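Local coordinates for cutm, flavoprotein of carbon monoxide dehydrogenase (Hydrogenophaga pseudoflava, PDB 1FFV), which binds FAD as the flavoprotein subunit of carbon monoxide dehydrogenase, where it probably carries electrons away from CO oxidation, at residues C254-D259 and Y266-A271. Sequence-based numbering, arbitrary orientation.
Sequences CEPAED and YKTAMA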
ATOM      1  N   CYS C 254     -33.434   4.340  53.870  1.00 31.54           N
ATOM      2  CA  CYS C 254     -32.494   4.596  52.782  1.00 31.84           C
ATOM      3  C   CYS C 254     -31.202   5.223  53.308  1.00 32.08           C
ATOM      4  O   CYS C 254     -31.221   5.958  54.292  1.00 32.35           O
ATOM      5  CB  CYS C 254     -33.122   5.511  51.733  1.00 31.62           C
ATOM      6  SG  CYS C 254     -34.423   4.737  50.754  1.00 31.07           S
ATOM      7  N   GLU C 255     -30.078   4.860  52.694  1.00 32.51           N
ATOM      8  CA  GLU C 255     -28.755   5.397  53.046  1.00 32.97           C
ATOM      9  C   GLU C 255     -28.014   5.434  51.710  1.00 33.22           C
ATOM     10  O   GLU C 255     -26.965   4.803  51.550  1.00 33.49           O
ATOM     11  CB  GLU C 255     -28.005   4.456  53.999  1.00 33.32           C
ATOM     12  CG  GLU C 255     -28.880   3.592  54.897  1.00 33.76           C
ATOM     13  N   PRO C 256     -28.523   6.218  50.745  1.00 33.30           N
ATOM     14  CA  PRO C 256     -27.907   6.310  49.417  1.00 33.20           C
ATOM     15  C   PRO C 256     -26.549   6.966  49.365  1.00 33.34           C
ATOM     16  O   PRO C 256     -26.237   7.839  50.170  1.00 33.83           O
ATOM     17  CB  PRO C 256     -28.928   7.122  48.616  1.00 33.10           C
ATOM     18  CG  PRO C 256     -30.202   7.078  49.463  1.00 32.95           C
ATOM     19  CD  PRO C 256     -29.654   7.151  50.843  1.00 32.87           C
ATOM     20  N   ALA C 257     -25.744   6.516  48.411  1.00 33.53           N
ATOM     21  CA  ALA C 257     -24.418   7.069  48.179  1.00 33.73           C
ATOM     22  C   ALA C 257     -24.561   8.135  47.093  1.00 33.95           C
ATOM     23  O   ALA C 257     -25.292   7.957  46.113  1.00 33.58           O
ATOM     24  CB  ALA C 257     -23.465   5.981  47.719  1.00 33.38           C
ATOM     25  N   GLU C 258     -23.898   9.264  47.294  1.00 34.37           N
ATOM     26  CA  GLU C 258     -23.953  10.338  46.323  1.00 34.61           C
ATOM     27  C   GLU C 258     -22.953  10.124  45.194  1.00 34.89           C
ATOM     28  O   GLU C 258     -21.767   9.896  45.442  1.00 35.02           O
ATOM     29  CB  GLU C 258     -23.687  11.675  46.999  1.00 34.55           C
ATOM     30  CG  GLU C 258     -23.262  12.757  46.010  1.00  2.00           C
ATOM     31  CD  GLU C 258     -23.324  14.143  46.579  1.00  2.00           C
ATOM     32  OE1 GLU C 258     -23.197  15.086  45.769  1.00  2.00           O
ATOM     33  OE2 GLU C 258     -23.504  14.331  47.824  1.00  2.00           O
ATOM     34  N   ASP C 259     -23.463  10.128  43.964  1.00 34.91           N
ATOM     35  CA  ASP C 259     -22.639   9.990  42.764  1.00 35.02           C
ATOM     36  C   ASP C 259     -23.287  10.720  41.586  1.00 34.81           C
ATOM     37  O   ASP C 259     -24.123  11.602  41.787  1.00 34.80           O
ATOM     38  CB  ASP C 259     -22.326   8.524  42.424  1.00 35.15           C
ATOM     39  CG  ASP C 259     -23.565   7.665  42.267  1.00 35.64           C
ATOM     40  OD1 ASP C 259     -24.597   8.142  41.746  1.00 35.34           O
ATOM     41  OD2 ASP C 259     -23.494   6.482  42.659  1.00 36.27           O
ATOM     42  N   TYR C 266     -32.230  13.102  46.202  1.00 32.56           N
ATOM     43  CA  TYR C 266     -32.937  12.593  45.030  1.00 31.13           C
ATOM     44  C   TYR C 266     -33.173  11.081  45.063  1.00 30.86           C
ATOM     45  O   TYR C 266     -34.285  10.618  44.776  1.00 30.26           O
ATOM     46  CB  TYR C 266     -32.186  12.968  43.745  1.00 30.58           C
ATOM     47  CG  TYR C 266     -32.876  12.539  42.460  1.00 29.53           C
ATOM     48  CD1 TYR C 266     -34.169  12.969  42.163  1.00 29.38           C
ATOM     49  CD2 TYR C 266     -32.226  11.734  41.529  1.00 28.82           C
ATOM     50  CE1 TYR C 266     -34.795  12.617  40.974  1.00 28.76           C
ATOM     51  CE2 TYR C 266     -32.844  11.375  40.332  1.00 28.68           C
ATOM     52  CZ  TYR C 266     -34.131  11.824  40.062  1.00 28.72           C
ATOM     53  OH  TYR C 266     -34.755  11.498  38.880  1.00 28.16           O
ATOM     54  N   LYS C 267     -32.143  10.312  45.406  1.00 30.29           N
ATOM     55  CA  LYS C 267     -32.288   8.855  45.440  1.00 30.66           C
ATOM     56  C   LYS C 267     -33.326   8.397  46.454  1.00 30.63           C
ATOM     57  O   LYS C 267     -34.132   7.514  46.164  1.00 30.79           O
ATOM     58  CB  LYS C 267     -30.945   8.167  45.680  1.00 30.64           C
ATOM     59  CG  LYS C 267     -29.949   8.388  44.552  1.00 30.49           C
ATOM     60  CD  LYS C 267     -28.678   7.592  44.765  1.00 30.94           C
ATOM     61  CE  LYS C 267     -27.639   7.917  43.707  1.00 30.91           C
ATOM     62  NZ  LYS C 267     -26.477   7.000  43.778  1.00 30.75           N
ATOM     63  N   THR C 268     -33.346   9.045  47.616  1.00 30.69           N
ATOM     64  CA  THR C 268     -34.307   8.713  48.657  1.00 30.75           C
ATOM     65  C   THR C 268     -35.714   9.008  48.162  1.00 30.52           C
ATOM     66  O   THR C 268     -36.602   8.158  48.260  1.00 30.54           O
ATOM     67  CB  THR C 268     -34.045   9.508  49.943  1.00 30.98           C
ATOM     68  OG1 THR C 268     -32.825   9.053  50.535  1.00 31.70           O
ATOM     69  CG2 THR C 268     -35.172   9.309  50.943  1.00 31.30           C
ATOM     70  N   ALA C 269     -35.904  10.205  47.609  1.00 30.41           N
ATOM     71  CA  ALA C 269     -37.207  10.615  47.089  1.00 29.95           C
ATOM     72  C   ALA C 269     -37.661   9.668  45.988  1.00 29.63           C
ATOM     73  O   ALA C 269     -38.832   9.292  45.928  1.00 29.91           O
ATOM     74  CB  ALA C 269     -37.148  12.044  46.566  1.00 29.68           C
ATOM     75  N   MET C 270     -36.728   9.258  45.137  1.00 29.08           N
ATOM     76  CA  MET C 270     -37.061   8.346  44.054  1.00 28.65           C
ATOM     77  C   MET C 270     -37.380   6.941  44.554  1.00 28.48           C
ATOM     78  O   MET C 270     -38.234   6.256  43.987  1.00 28.10           O
ATOM     79  CB  MET C 270     -35.958   8.338  43.004  1.00 28.51           C
ATOM     80  CG  MET C 270     -35.848   9.672  42.262  1.00 28.05           C
ATOM     81  SD  MET C 270     -37.410  10.188  41.493  1.00 27.38           S
ATOM     82  CE  MET C 270     -38.004  11.406  42.666  1.00 25.62           C
ATOM     83  N   ALA C 271     -36.731   6.537  45.645  1.00 28.52           N
ATOM     84  CA  ALA C 271     -36.984   5.228  46.240  1.00 28.62           C
ATOM     85  C   ALA C 271     -38.452   5.164  46.676  1.00 28.91           C
ATOM     86  O   ALA C 271     -39.154   4.194  46.382  1.00 29.14           O
ATOM     87  CB  ALA C 271     -36.068   5.001  47.428  1.00 28.26           C
TER
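Pro256 rests on the aliphatic base of Lys267 where the loop joining helices 240-252 and 264-285 folds back on the first turns of the second helix, in the CO dehydrogenase flavoprotein C-terminal domain. The tightly packed part is mostly hydrocarbon. Pro256 CB lies 3.7 Å from Lys267 CB, the two side chains sliding past each other in opposite directions, while the proline ring meets Thr268 at about a right angle, with Pro256 CG 3.5 Å from Thr268 OG1. Proline suits this place because its rigid, puckered ring offers CB and CG to the helix and it has no backbone N-H that would need a partner. The exception to the hydrocarbon is the Thr268 hydroxyl, which can sit beside the proline because it is bonded to Ala264 O, one turn back. Farther along, the small methyl of Ala271 lets Cys254 come close, Cys254 SG to Ala271 CB 3.7 Å, and both also touch Val219.

Toward Asp259 the loop is exposed and contact narrows to the end of one long chain. Lys267, with CG anti to the carbonyl carbon (chi1 -64°) and extended beyond, carries its ammonium past Pro256 to the loop. There it donates to Ala257 O, 2.8 Å from Lys267 NZ and nearly in line with the C=O bond (165°), and forms a salt bridge with Asp259. Shortened to an alanine, the residue would be likely to leave the Ala257 carbonyl and the Asp259 carboxylate without their shared cation, and this end of the loop freer to move. Asp259 OD1, which also accepts the backbone N-H of Arg261, lies 3.0 Å from Lys267 NZ, approached from above, 45° out of the carboxylate plane.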